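Local coordinates for protein triabin (Triatoma pallidipennis, PDB 1AVG) that inhibits thrombin by forming a non-covalent one-to-one complex with it, inhibiting thrombin-induced platelet aggregation and fibrin formation while barely suppressing its amidolytic activity, at residues C[53-58]-C[109-114]; C[40-45]-C[80-85]; C[17-22]-C[101-106]; C[7-12]-C[122-127]. All coordinates share one frame; numbering follows the deposited sequence.

The four contacts tie together one lipocalin-like barrel of the calycin superfamily. Interaction 1 spans the barrel interior, its centre about 4 Å from that of the chain, and joins strands 51-56 and 106-115. Interaction 2 lies about 12 Å away, centre to centre, where strand 37-43, the sheet neighbour of 51-56, faces strand 80-86. Interaction 3 packs helix 17-20 on the turn between strands 92-101 and 106-115; it touches interaction 2 through Phe21 and Phe82. Interaction 4 joins segment 7-12 to strand 122-128, hydrogen-bonded to its sheet neighbour 106-115. Along the chain, interaction 1 alternates with interactions 2 and 3, and interaction 4 encloses all three, linking barrel wall and barrel end from the N-terminal segment to the last strand.

Interaction 1: C[53-58]-C[109-114]; sequences IVEIGY and VCRSIT
Arg111 reaches across the barrel interior to Glu55, whose side chain comes from the opposite direction. From Glu55 CB, CG lies anti to the backbone N (chi1 -174°) and the chain runs on extended, carrying CD to 3.4 Å from Arg111 NH2. At the tip both oxygens meet that one nitrogen: OE2 forms a salt bridge with Arg111 NH2 at 2.8 Å, and OE1 accepts a weak, bent hydrogen bond from it at 3.1 Å. Carboxylate and guanidinium planes stand 51° apart, so this is no flat, two-nitrogen pairing. OE2 is also bonded to His29 NE2. Tyr58 places a ring face toward Arg111 NH2, but the cation-pi geometry is long and at most weakly attractive. Tyr58 OH, hydrogen-bonded to Glu121, lies 3.3 Å from Ile113 CD1. In this buried core of a lipocalin-like barrel, where strands 51-56 and 106-115 face each other across the interior, the ion pair probably offsets the cost of burying charge, with His29 helping to satisfy the carboxylate.

Interaction 2: C[40-45]-C[80-85]; sequences QKFTTS and YSFKCK
Phe42 drives the edge of its ring into the face of Phe82 in a T-shaped stack, the planes 74° apart and the centroids separated by 4.9 Å. The touching edge is the CD2-CE2 side. Phe42 CD2 stands over the Phe82 ring, displaced toward its rim and 3.5 Å from Phe82 CD2, while CE2 of Phe42 comes to 3.6 Å from Phe82 CG. Both side chains leave their strands toward each other, with CG anti to the carbonyl carbon (chi1 -76° for Phe42). Cys84 SG approaches the Phe42 ring obliquely, with Phe42 CZ the nearest ring atom at 4.4 Å, a sulfur-aromatic contact. At the edge of Phe82, near the ring plane, lies the backbone oxygen of Thr43, 4.0 Å from Phe82 CE2.

Phe42, Phe82 and Cys84 line the inside of the lipocalin-like barrel, where strands 37-43 and 80-86 run roughly antiparallel (141°) without being sheet neighbours; strand 66-71 lies between them. The disulfide from Cys84 to Cys69 ties 80-86 to that middle strand and fixes the sulfur beside the ring. Farther out, Phe96 meets both phenylalanine rings, Phe21 packs against Phe82, and Ile53 lies against Phe42.

Interaction 3: C[17-22]-C[101-106]; sequences PEEFFN and VSYDNF
One end of the lipocalin-like barrel is covered here: the short helix 17-20 packs against the hairpin connection between strands 92-101 and 106-115, which makes a type I beta turn from Ser102 to Asn105. Tyr103, at the second position of that turn, contributes the largest share of the buried surface. Glu19 CB sits over one face of the ring in a CH-pi arrangement, 3.8 Å from the Tyr103 ring centroid and only 20° off the normal. The chain continues past the rim on the same side, where Glu19 OE1 lies 3.2 Å from Tyr103 CE2, with the carboxylate plane tilted 38° from the ring plane. The phenol OH has its polar partner in Lys16 N, just before the helix. Phe20 adds apolar contact: its CB is 4.1 Å from Tyr103 CD1. With CG anti to the backbone N (chi1 -180°), the buried Phe20 ring stacks with Trp25. At the edge of that ring, Val101 CG2 lies 4.3 Å from Phe20 CD2.

Interaction 4: C[7-12]-C[122-127]; sequences SIEKAM and DRYLVF. Unlike the reference sequence in segment 122-127: Arg123 (reference Asp), Phe127 (reference Leu).
Glu9 and Tyr124 make the hydrogen bond that joins the two segments. Tyr124 OH donates to Glu9 OE2 at 2.8 Å, meeting the oxygen on its anti side, 16° out of the carboxylate plane. The carboxylate stands nearly perpendicular to the phenol ring, at 85°, and approaches it at the edge. A bend at chi2 (-69°) folds the glutamate so that its other oxygen, OE1, takes a hydrogen bond from the backbone N of Lys10 at 3.2 Å. With one oxygen on the phenol and the other on its own main chain, the carboxylate is restrained in its rotation.

By van der Waals contact, Glu9 CG lies 3.7 Å from the same Tyr124 OH. The segment passes along the outside of the lipocalin-like barrel by strand 92-101, where Met12 bonds to the backbone of Phe98 and the Glu9 side chain rests on Thr97 and Ile99, and Glu9 reaches from it to strand 122-128. An apolar side chain of another protein chain packs on Glu9 as well.

Ser7 N comes no closer than 4.3 Å to Asp122 OD2, and Ser7 is poorly ordered. That oxygen has firmer partners in the backbone N of Cys6 and the hydroxyl of Ser112.

Interaction 1: C[53-58]-C[109-114]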
loop_
_atom_site.group_PDB
_atom_site.type_symbol
_atom_site.label_atom_id
_atom_site.label_comp_id
_atom_site.label_asym_id
_atom_site.label_seq_id
_atom_site.Cartn_x
_atom_site.Cartn_y
_atom_site.Cartn_z
ATOM N N ILE C 53 24.664 -8.926 -9.437
ATOM C CA ILE C 53 23.300 -8.515 -9.718
ATOM C C ILE C 53 22.876 -9.400 -10.880
ATOM O O ILE C 53 23.526 -9.413 -11.922
ATOM C CB ILE C 53 23.209 -7.040 -10.178
ATOM C CG1 ILE C 53 23.924 -6.100 -9.193
ATOM C CG2 ILE C 53 21.751 -6.641 -10.358
ATOM C CD1 ILE C 53 23.077 -5.564 -8.069
ATOM N N VAL C 54 21.858 -10.218 -10.664
ATOM C CA VAL C 54 21.350 -11.083 -11.711
ATOM C C VAL C 54 20.111 -10.367 -12.232
ATOM O O VAL C 54 19.131 -10.232 -11.507
ATOM C CB VAL C 54 20.983 -12.473 -11.156
ATOM C CG1 VAL C 54 20.313 -13.311 -12.217
ATOM C CG2 VAL C 54 22.229 -13.176 -10.662
ATOM N N GLU C 55 20.191 -9.840 -13.451
ATOM C CA GLU C 55 19.077 -9.119 -14.055
ATOM C C GLU C 55 18.304 -10.005 -15.020
ATOM O O GLU C 55 18.893 -10.653 -15.878
ATOM C CB GLU C 55 19.583 -7.868 -14.770
ATOM C CG GLU C 55 18.471 -6.986 -15.309
ATOM C CD GLU C 55 18.923 -5.570 -15.582
ATOM O OE1 GLU C 55 20.034 -5.199 -15.164
ATOM O OE2 GLU C 55 18.162 -4.814 -16.215
ATOM N N ILE C 56 16.980 -9.985 -14.914
ATOM C CA ILE C 56 16.113 -10.815 -15.746
ATOM C C ILE C 56 15.052 -10.008 -16.486
ATOM O O ILE C 56 14.517 -9.033 -15.947
ATOM C CB ILE C 56 15.369 -11.830 -14.871
ATOM C CG1 ILE C 56 16.356 -12.603 -14.001
ATOM C CG2 ILE C 56 14.583 -12.786 -15.731
ATOM C CD1 ILE C 56 15.875 -12.836 -12.584
ATOM N N GLY C 57 14.769 -10.412 -17.722
ATOM C CA GLY C 57 13.740 -9.774 -18.534
ATOM C C GLY C 57 14.066 -8.489 -19.270
ATOM O O GLY C 57 13.167 -7.851 -19.847
ATOM N N TYR C 58 15.339 -8.098 -19.265
ATOM C CA TYR C 58 15.743 -6.872 -19.935
ATOM C C TYR C 58 16.112 -7.178 -21.374
ATOM O O TYR C 58 17.234 -7.573 -21.674
ATOM C CB TYR C 58 16.913 -6.217 -19.205
ATOM C CG TYR C 58 17.156 -4.775 -19.589
ATOM C CD1 TYR C 58 16.099 -3.882 -19.737
ATOM C CD2 TYR C 58 18.451 -4.302 -19.788
ATOM C CE1 TYR C 58 16.325 -2.553 -20.075
ATOM C CE2 TYR C 58 18.691 -2.981 -20.125
ATOM C CZ TYR C 58 17.626 -2.109 -20.267
ATOM O OH TYR C 58 17.869 -0.800 -20.612
ATOM N N VAL C 109 15.246 1.410 -6.461
ATOM C CA VAL C 109 16.365 2.193 -6.992
ATOM C C VAL C 109 16.033 2.811 -8.356
ATOM O O VAL C 109 15.326 2.210 -9.158
ATOM C CB VAL C 109 17.632 1.259 -7.160
ATOM C CG1 VAL C 109 18.749 1.967 -7.886
ATOM C CG2 VAL C 109 18.133 0.775 -5.811
ATOM N N CYS C 110 16.500 4.029 -8.603
ATOM C CA CYS C 110 16.268 4.650 -9.900
ATOM C C CYS C 110 17.566 4.428 -10.662
ATOM O O CYS C 110 18.635 4.782 -10.171
ATOM C CB CYS C 110 15.977 6.137 -9.763
ATOM S SG CYS C 110 15.220 6.861 -11.252
ATOM N N ARG C 111 17.476 3.787 -11.821
ATOM C CA ARG C 111 18.638 3.472 -12.637
ATOM C C ARG C 111 18.665 4.156 -13.993
ATOM O O ARG C 111 17.653 4.232 -14.693
ATOM C CB ARG C 111 18.695 1.967 -12.823
ATOM C CG ARG C 111 19.764 1.425 -13.752
ATOM C CD ARG C 111 20.079 0.015 -13.282
ATOM N NE ARG C 111 20.182 -1.025 -14.306
ATOM C CZ ARG C 111 19.360 -1.186 -15.334
ATOM N NH1 ARG C 111 18.351 -0.351 -15.545
ATOM N NH2 ARG C 111 19.447 -2.291 -16.058
ATOM N N SER C 112 19.826 4.691 -14.338
ATOM C CA SER C 112 20.018 5.330 -15.623
ATOM C C SER C 112 21.049 4.504 -16.357
ATOM O O SER C 112 22.176 4.349 -15.876
ATOM C CB SER C 112 20.534 6.752 -15.455
ATOM O OG SER C 112 19.564 7.548 -14.817
ATOM N N ILE C 113 20.634 3.877 -17.450
ATOM C CA ILE C 113 21.561 3.081 -18.236
ATOM C C ILE C 113 21.829 3.922 -19.463
ATOM O O ILE C 113 20.918 4.556 -20.014
ATOM C CB ILE C 113 21.004 1.679 -18.677
ATOM C CG1 ILE C 113 19.739 1.299 -17.910
ATOM C CG2 ILE C 113 22.044 0.599 -18.425
ATOM C CD1 ILE C 113 18.446 1.712 -18.586
ATOM N N THR C 114 23.091 3.971 -19.852
ATOM C CA THR C 114 23.494 4.736 -21.015
ATOM C C THR C 114 24.397 3.870 -21.891
ATOM O O THR C 114 25.608 3.768 -21.660
ATOM C CB THR C 114 24.244 6.008 -20.586
ATOM O OG1 THR C 114 23.468 6.716 -19.609
ATOM C CG2 THR C 114 24.479 6.903 -21.777
#

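Interaction 2: C[40-45]-C[80-85]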
loop_
_atom_site.group_PDB
_atom_site.type_symbol
_atom_site.label_atom_id
_atom_site.label_comp_id
_atom_site.label_asym_id
_atom_site.label_seq_id
_atom_site.Cartn_x
_atom_site.Cartn_y
_atom_site.Cartn_z
ATOM N N GLN C 40 25.800 -9.570 -13.698
ATOM C CA GLN C 40 26.680 -8.410 -13.650
ATOM C C GLN C 40 27.440 -8.449 -12.340
ATOM O O GLN C 40 26.833 -8.574 -11.279
ATOM C CB GLN C 40 25.857 -7.124 -13.719
ATOM C CG GLN C 40 25.037 -6.989 -14.987
ATOM C CD GLN C 40 23.820 -6.104 -14.820
ATOM O OE1 GLN C 40 22.877 -6.184 -15.604
ATOM N NE2 GLN C 40 23.833 -5.251 -13.807
ATOM N N LYS C 41 28.762 -8.374 -12.412
ATOM C CA LYS C 41 29.584 -8.381 -11.215
ATOM C C LYS C 41 30.055 -6.969 -10.960
ATOM O O LYS C 41 30.666 -6.342 -11.820
ATOM C CB LYS C 41 30.748 -9.348 -11.380
ATOM C CG LYS C 41 30.258 -10.782 -11.421
ATOM C CD LYS C 41 31.241 -11.759 -12.037
ATOM C CE LYS C 41 30.608 -13.144 -12.076
ATOM N NZ LYS C 41 31.456 -14.187 -12.703
ATOM N N PHE C 42 29.662 -6.436 -9.811
ATOM C CA PHE C 42 30.014 -5.080 -9.420
ATOM C C PHE C 42 31.160 -5.047 -8.423
ATOM O O PHE C 42 31.284 -5.912 -7.551
ATOM C CB PHE C 42 28.799 -4.353 -8.817
ATOM C CG PHE C 42 27.787 -3.907 -9.831
ATOM C CD1 PHE C 42 27.006 -4.833 -10.518
ATOM C CD2 PHE C 42 27.617 -2.563 -10.108
ATOM C CE1 PHE C 42 26.074 -4.421 -11.472
ATOM C CE2 PHE C 42 26.688 -2.142 -11.060
ATOM C CZ PHE C 42 25.914 -3.076 -11.744
ATOM N N THR C 43 32.001 -4.038 -8.575
ATOM C CA THR C 43 33.123 -3.835 -7.690
ATOM C C THR C 43 33.166 -2.344 -7.345
ATOM O O THR C 43 33.274 -1.473 -8.224
ATOM C CB THR C 43 34.444 -4.387 -8.311
ATOM O OG1 THR C 43 35.585 -3.797 -7.677
ATOM C CG2 THR C 43 34.492 -4.147 -9.804
ATOM N N THR C 44 32.934 -2.065 -6.066
ATOM C CA THR C 44 32.923 -0.706 -5.543
ATOM C C THR C 44 34.358 -0.233 -5.365
ATOM O O THR C 44 35.201 -0.960 -4.826
ATOM C CB THR C 44 32.160 -0.631 -4.188
ATOM O OG1 THR C 44 32.159 0.716 -3.695
ATOM C CG2 THR C 44 32.796 -1.545 -3.148
ATOM N N SER C 45 34.642 0.971 -5.845
ATOM C CA SER C 45 35.975 1.541 -5.734
ATOM C C SER C 45 36.255 1.822 -4.261
ATOM O O SER C 45 35.975 2.908 -3.751
ATOM C CB SER C 45 36.083 2.815 -6.575
ATOM N N TYR C 80 25.785 6.765 -7.467
ATOM C CA TYR C 80 26.848 5.779 -7.614
ATOM C C TYR C 80 26.849 5.336 -9.068
ATOM O O TYR C 80 25.878 4.746 -9.537
ATOM C CB TYR C 80 26.605 4.596 -6.675
ATOM C CG TYR C 80 26.689 4.984 -5.215
ATOM C CD1 TYR C 80 25.775 5.878 -4.659
ATOM C CD2 TYR C 80 27.712 4.502 -4.405
ATOM C CE1 TYR C 80 25.879 6.289 -3.337
ATOM C CE2 TYR C 80 27.826 4.904 -3.077
ATOM C CZ TYR C 80 26.905 5.801 -2.549
ATOM O OH TYR C 80 27.016 6.212 -1.238
ATOM N N SER C 81 27.904 5.693 -9.793
ATOM C CA SER C 81 28.024 5.361 -11.208
ATOM C C SER C 81 28.975 4.201 -11.484
ATOM O O SER C 81 30.030 4.094 -10.857
ATOM C CB SER C 81 28.480 6.598 -11.979
ATOM O OG SER C 81 27.634 7.702 -11.705
ATOM N N PHE C 82 28.606 3.344 -12.432
ATOM C CA PHE C 82 29.420 2.190 -12.801
ATOM C C PHE C 82 29.538 2.048 -14.311
ATOM O O PHE C 82 28.591 2.345 -15.046
ATOM C CB PHE C 82 28.808 0.900 -12.251
ATOM C CG PHE C 82 28.726 0.854 -10.759
ATOM C CD1 PHE C 82 27.670 1.459 -10.088
ATOM C CD2 PHE C 82 29.708 0.204 -10.016
ATOM C CE1 PHE C 82 27.590 1.418 -8.692
ATOM C CE2 PHE C 82 29.637 0.158 -8.622
ATOM C CZ PHE C 82 28.575 0.768 -7.958
ATOM N N LYS C 83 30.721 1.647 -14.767
ATOM C CA LYS C 83 30.965 1.406 -16.185
ATOM C C LYS C 83 30.993 -0.103 -16.293
ATOM O O LYS C 83 31.701 -0.771 -15.537
ATOM C CB LYS C 83 32.306 1.989 -16.653
ATOM C CG LYS C 83 32.334 3.515 -16.736
ATOM C CD LYS C 83 33.516 4.011 -17.565
ATOM C CE LYS C 83 33.284 3.785 -19.047
ATOM N NZ LYS C 83 32.146 4.611 -19.542
ATOM N N CYS C 84 30.176 -0.639 -17.185
ATOM C CA CYS C 84 30.097 -2.075 -17.357
ATOM C C CYS C 84 30.611 -2.500 -18.724
ATOM O O CYS C 84 30.377 -1.814 -19.714
ATOM C CB CYS C 84 28.653 -2.526 -17.136
ATOM S SG CYS C 84 28.000 -2.115 -15.474
ATOM N N LYS C 85 31.368 -3.598 -18.749
ATOM C CA LYS C 85 31.958 -4.161 -19.970
ATOM C C LYS C 85 31.556 -5.632 -20.068
ATOM O O LYS C 85 31.496 -6.326 -19.058
ATOM C CB LYS C 85 33.486 -4.038 -19.906
ATOM C CG LYS C 85 33.991 -2.590 -19.840
ATOM C CD LYS C 85 35.447 -2.492 -19.385
ATOM C CE LYS C 85 35.574 -2.319 -17.864
ATOM N NZ LYS C 85 35.103 -3.486 -17.049
#

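Interaction 3: C[17-22]-C[101-106]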
loop_
_atom_site.group_PDB
_atom_site.type_symbol
_atom_site.label_atom_id
_atom_site.label_comp_id
_atom_site.label_asym_id
_atom_site.label_seq_id
_atom_site.Cartn_x
_atom_site.Cartn_y
_atom_site.Cartn_z
ATOM N N PRO C 17 26.576 2.083 1.556
ATOM C CA PRO C 17 27.019 1.417 0.329
ATOM C C PRO C 17 27.614 0.025 0.462
ATOM O O PRO C 17 27.377 -0.828 -0.390
ATOM C CB PRO C 17 28.022 2.415 -0.252
ATOM C CG PRO C 17 28.541 3.115 0.947
ATOM C CD PRO C 17 27.276 3.366 1.709
ATOM N N GLU C 18 28.349 -0.236 1.533
ATOM C CA GLU C 18 28.944 -1.557 1.679
ATOM C C GLU C 18 28.007 -2.652 2.179
ATOM O O GLU C 18 28.353 -3.831 2.130
ATOM C CB GLU C 18 30.227 -1.504 2.505
ATOM C CG GLU C 18 31.249 -2.579 2.095
ATOM C CD GLU C 18 31.530 -2.615 0.584
ATOM O OE1 GLU C 18 31.664 -1.539 -0.045
ATOM O OE2 GLU C 18 31.619 -3.730 0.023
ATOM N N GLU C 19 26.842 -2.275 2.695
ATOM C CA GLU C 19 25.883 -3.280 3.141
ATOM C C GLU C 19 25.142 -3.718 1.889
ATOM O O GLU C 19 24.657 -4.847 1.795
ATOM C CB GLU C 19 24.900 -2.712 4.168
ATOM C CG GLU C 19 25.400 -2.747 5.607
ATOM C CD GLU C 19 24.299 -2.453 6.620
ATOM O OE1 GLU C 19 23.867 -1.283 6.721
ATOM O OE2 GLU C 19 23.868 -3.394 7.318
ATOM N N PHE C 20 25.061 -2.810 0.922
ATOM C CA PHE C 20 24.400 -3.124 -0.322
ATOM C C PHE C 20 25.336 -3.837 -1.279
ATOM O O PHE C 20 24.998 -4.899 -1.790
ATOM C CB PHE C 20 23.848 -1.881 -1.007
ATOM C CG PHE C 20 23.148 -2.191 -2.296
ATOM C CD1 PHE C 20 23.876 -2.372 -3.475
ATOM C CD2 PHE C 20 21.774 -2.390 -2.321
ATOM C CE1 PHE C 20 23.246 -2.752 -4.651
ATOM C CE2 PHE C 20 21.135 -2.770 -3.497
ATOM C CZ PHE C 20 21.876 -2.952 -4.664
ATOM N N PHE C 21 26.470 -3.216 -1.590
ATOM C CA PHE C 21 27.429 -3.822 -2.506
ATOM C C PHE C 21 28.190 -4.945 -1.834
ATOM O O PHE C 21 29.397 -4.865 -1.582
ATOM C CB PHE C 21 28.370 -2.780 -3.097
ATOM C CG PHE C 21 27.670 -1.783 -3.943
ATOM C CD1 PHE C 21 27.115 -2.161 -5.160
ATOM C CD2 PHE C 21 27.518 -0.473 -3.512
ATOM C CE1 PHE C 21 26.413 -1.245 -5.936
ATOM C CE2 PHE C 21 26.818 0.451 -4.280
ATOM C CZ PHE C 21 26.263 0.066 -5.494
ATOM N N ASN C 22 27.448 -6.009 -1.575
ATOM C CA ASN C 22 27.956 -7.199 -0.935
ATOM C C ASN C 22 26.891 -8.252 -1.180
ATOM O O ASN C 22 25.707 -7.998 -0.974
ATOM C CB ASN C 22 28.119 -6.952 0.566
ATOM C CG ASN C 22 28.566 -8.189 1.321
ATOM O OD1 ASN C 22 29.414 -8.953 0.847
ATOM N ND2 ASN C 22 28.002 -8.389 2.508
ATOM N N VAL C 101 15.802 1.185 0.784
ATOM C CA VAL C 101 16.442 -0.116 0.782
ATOM C C VAL C 101 16.595 -0.767 2.148
ATOM O O VAL C 101 16.838 -0.104 3.149
ATOM C CB VAL C 101 17.859 -0.057 0.056
ATOM C CG1 VAL C 101 18.573 1.235 0.359
ATOM C CG2 VAL C 101 18.751 -1.235 0.463
ATOM N N SER C 102 16.358 -2.067 2.182
ATOM C CA SER C 102 16.543 -2.847 3.376
ATOM C C SER C 102 17.561 -3.831 2.846
ATOM O O SER C 102 17.232 -4.741 2.091
ATOM C CB SER C 102 15.259 -3.552 3.785
ATOM O OG SER C 102 14.686 -4.236 2.690
ATOM N N TYR C 103 18.815 -3.606 3.203
ATOM C CA TYR C 103 19.928 -4.433 2.748
ATOM C C TYR C 103 19.760 -5.948 2.856
ATOM O O TYR C 103 20.577 -6.690 2.325
ATOM C CB TYR C 103 21.206 -4.013 3.469
ATOM C CG TYR C 103 21.374 -2.520 3.573
ATOM C CD1 TYR C 103 21.651 -1.752 2.454
ATOM C CD2 TYR C 103 21.212 -1.873 4.791
ATOM C CE1 TYR C 103 21.756 -0.364 2.544
ATOM C CE2 TYR C 103 21.316 -0.489 4.896
ATOM C CZ TYR C 103 21.585 0.258 3.770
ATOM O OH TYR C 103 21.658 1.625 3.866
ATOM N N ASP C 104 18.703 -6.411 3.511
ATOM C CA ASP C 104 18.492 -7.845 3.666
ATOM C C ASP C 104 17.175 -8.323 3.078
ATOM O O ASP C 104 16.838 -9.500 3.188
ATOM C CB ASP C 104 18.559 -8.241 5.146
ATOM C CG ASP C 104 17.510 -7.535 5.999
ATOM O OD1 ASP C 104 17.161 -6.368 5.703
ATOM O OD2 ASP C 104 17.040 -8.149 6.981
ATOM N N ASN C 105 16.453 -7.422 2.423
ATOM C CA ASN C 105 15.163 -7.760 1.850
ATOM C C ASN C 105 15.038 -7.290 0.399
ATOM O O ASN C 105 15.214 -8.087 -0.525
ATOM C CB ASN C 105 14.062 -7.155 2.722
ATOM C CG ASN C 105 12.671 -7.544 2.279
ATOM O OD1 ASN C 105 12.458 -8.592 1.666
ATOM N ND2 ASN C 105 11.710 -6.688 2.582
ATOM N N PHE C 106 14.753 -6.006 0.193
ATOM C CA PHE C 106 14.620 -5.470 -1.154
ATOM C C PHE C 106 15.063 -4.017 -1.183
ATOM O O PHE C 106 15.248 -3.398 -0.134
ATOM C CB PHE C 106 13.176 -5.614 -1.667
ATOM C CG PHE C 106 12.207 -4.602 -1.096
ATOM C CD1 PHE C 106 12.055 -3.344 -1.686
ATOM C CD2 PHE C 106 11.445 -4.906 0.022
ATOM C CE1 PHE C 106 11.167 -2.412 -1.171
ATOM C CE2 PHE C 106 10.553 -3.974 0.540
ATOM C CZ PHE C 106 10.416 -2.727 -0.058
#

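Interaction 4: C[7-12]-C[122-127]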
loop_
_atom_site.group_PDB
_atom_site.type_symbol
_atom_site.label_atom_id
_atom_site.label_comp_id
_atom_site.label_asym_id
_atom_site.label_seq_id
_atom_site.Cartn_x
_atom_site.Cartn_y
_atom_site.Cartn_z
ATOM N N SER C 7 17.879 11.694 -12.246
ATOM C CA SER C 7 18.675 12.894 -12.011
ATOM C C SER C 7 18.010 13.829 -10.995
ATOM O O SER C 7 18.658 14.306 -10.058
ATOM C CB SER C 7 18.897 13.637 -13.336
ATOM O OG SER C 7 19.079 12.733 -14.417
ATOM N N ILE C 8 16.710 14.065 -11.172
ATOM C CA ILE C 8 15.971 14.949 -10.279
ATOM C C ILE C 8 15.315 14.204 -9.120
ATOM O O ILE C 8 14.301 14.644 -8.582
ATOM C CB ILE C 8 14.916 15.808 -11.045
ATOM C CG1 ILE C 8 13.819 14.929 -11.648
ATOM C CG2 ILE C 8 15.593 16.615 -12.154
ATOM C CD1 ILE C 8 12.774 15.713 -12.433
ATOM N N GLU C 9 15.885 13.063 -8.751
ATOM C CA GLU C 9 15.364 12.282 -7.638
ATOM C C GLU C 9 16.113 12.681 -6.371
ATOM O O GLU C 9 16.897 13.630 -6.372
ATOM C CB GLU C 9 15.524 10.779 -7.900
ATOM C CG GLU C 9 14.270 10.091 -8.438
ATOM C CD GLU C 9 13.146 10.000 -7.411
ATOM O OE1 GLU C 9 13.427 10.047 -6.192
ATOM O OE2 GLU C 9 11.971 9.873 -7.824
ATOM N N LYS C 10 15.881 11.948 -5.292
ATOM C CA LYS C 10 16.537 12.237 -4.030
ATOM C C LYS C 10 16.946 10.916 -3.389
ATOM O O LYS C 10 16.106 10.042 -3.167
ATOM C CB LYS C 10 15.577 13.007 -3.122
ATOM C CG LYS C 10 16.226 13.630 -1.902
ATOM C CD LYS C 10 15.227 14.473 -1.135
ATOM C CE LYS C 10 15.899 15.228 -0.007
ATOM N NZ LYS C 10 14.933 16.138 0.664
ATOM N N ALA C 11 18.241 10.751 -3.145
ATOM C CA ALA C 11 18.751 9.525 -2.541
ATOM C C ALA C 11 18.313 9.442 -1.087
ATOM O O ALA C 11 17.896 10.442 -0.506
ATOM C CB ALA C 11 20.264 9.465 -2.647
ATOM N N MET C 12 18.439 8.261 -0.494
ATOM C CA MET C 12 18.020 8.054 0.882
ATOM C C MET C 12 18.917 8.593 1.994
ATOM O O MET C 12 18.567 8.487 3.169
ATOM C CB MET C 12 17.715 6.579 1.129
ATOM C CG MET C 12 18.918 5.680 1.185
ATOM S SD MET C 12 18.383 4.024 1.549
ATOM C CE MET C 12 18.889 3.810 3.253
ATOM N N ASP C 122 15.940 5.924 -18.003
ATOM C CA ASP C 122 15.652 5.892 -16.569
ATOM C C ASP C 122 14.486 4.998 -16.222
ATOM O O ASP C 122 13.430 5.060 -16.853
ATOM C CB ASP C 122 15.326 7.294 -16.055
ATOM C CG ASP C 122 16.411 8.301 -16.354
ATOM O OD1 ASP C 122 16.697 8.532 -17.545
ATOM O OD2 ASP C 122 16.962 8.878 -15.395
ATOM N N ARG C 123 14.640 4.235 -15.153
ATOM C CA ARG C 123 13.581 3.344 -14.730
ATOM C C ARG C 123 13.737 2.974 -13.255
ATOM O O ARG C 123 14.849 2.764 -12.766
ATOM C CB ARG C 123 13.581 2.110 -15.639
ATOM C CG ARG C 123 12.420 1.145 -15.457
ATOM C CD ARG C 123 12.405 0.133 -16.598
ATOM N NE ARG C 123 11.608 -1.060 -16.304
ATOM C CZ ARG C 123 11.450 -2.081 -17.144
ATOM N NH1 ARG C 123 12.032 -2.066 -18.341
ATOM N NH2 ARG C 123 10.712 -3.124 -16.789
ATOM N N TYR C 124 12.620 3.000 -12.533
ATOM C CA TYR C 124 12.595 2.652 -11.117
ATOM C C TYR C 124 12.545 1.134 -11.034
ATOM O O TYR C 124 11.609 0.509 -11.535
ATOM C CB TYR C 124 11.374 3.280 -10.431
ATOM C CG TYR C 124 11.382 4.804 -10.425
ATOM C CD1 TYR C 124 12.086 5.517 -9.453
ATOM C CD2 TYR C 124 10.693 5.526 -11.394
ATOM C CE1 TYR C 124 12.104 6.916 -9.456
ATOM C CE2 TYR C 124 10.701 6.922 -11.402
ATOM C CZ TYR C 124 11.408 7.613 -10.436
ATOM O OH TYR C 124 11.412 8.996 -10.462
ATOM N N LEU C 125 13.564 0.546 -10.420
ATOM C CA LEU C 125 13.676 -0.903 -10.310
ATOM C C LEU C 125 13.705 -1.367 -8.860
ATOM O O LEU C 125 14.004 -0.586 -7.957
ATOM C CB LEU C 125 14.959 -1.366 -11.007
ATOM C CG LEU C 125 15.235 -0.881 -12.431
ATOM C CD1 LEU C 125 16.682 -1.198 -12.788
ATOM C CD2 LEU C 125 14.281 -1.526 -13.410
ATOM N N VAL C 126 13.411 -2.649 -8.650
ATOM C CA VAL C 126 13.403 -3.245 -7.324
ATOM C C VAL C 126 14.352 -4.442 -7.263
ATOM O O VAL C 126 14.108 -5.463 -7.912
ATOM C CB VAL C 126 11.984 -3.707 -6.929
ATOM C CG1 VAL C 126 12.036 -4.556 -5.663
ATOM C CG2 VAL C 126 11.088 -2.512 -6.716
ATOM N N PHE C 127 15.430 -4.309 -6.494
ATOM C CA PHE C 127 16.413 -5.378 -6.340
ATOM C C PHE C 127 15.971 -6.267 -5.188
ATOM O O PHE C 127 15.740 -5.789 -4.080
ATOM C CB PHE C 127 17.802 -4.808 -6.021
ATOM C CG PHE C 127 18.411 -3.971 -7.128
ATOM C CD1 PHE C 127 18.034 -2.644 -7.311
ATOM C CD2 PHE C 127 19.418 -4.493 -7.942
ATOM C CE1 PHE C 127 18.658 -1.849 -8.279
ATOM C CE2 PHE C 127 20.046 -3.702 -8.914
ATOM C CZ PHE C 127 19.666 -2.385 -9.078
#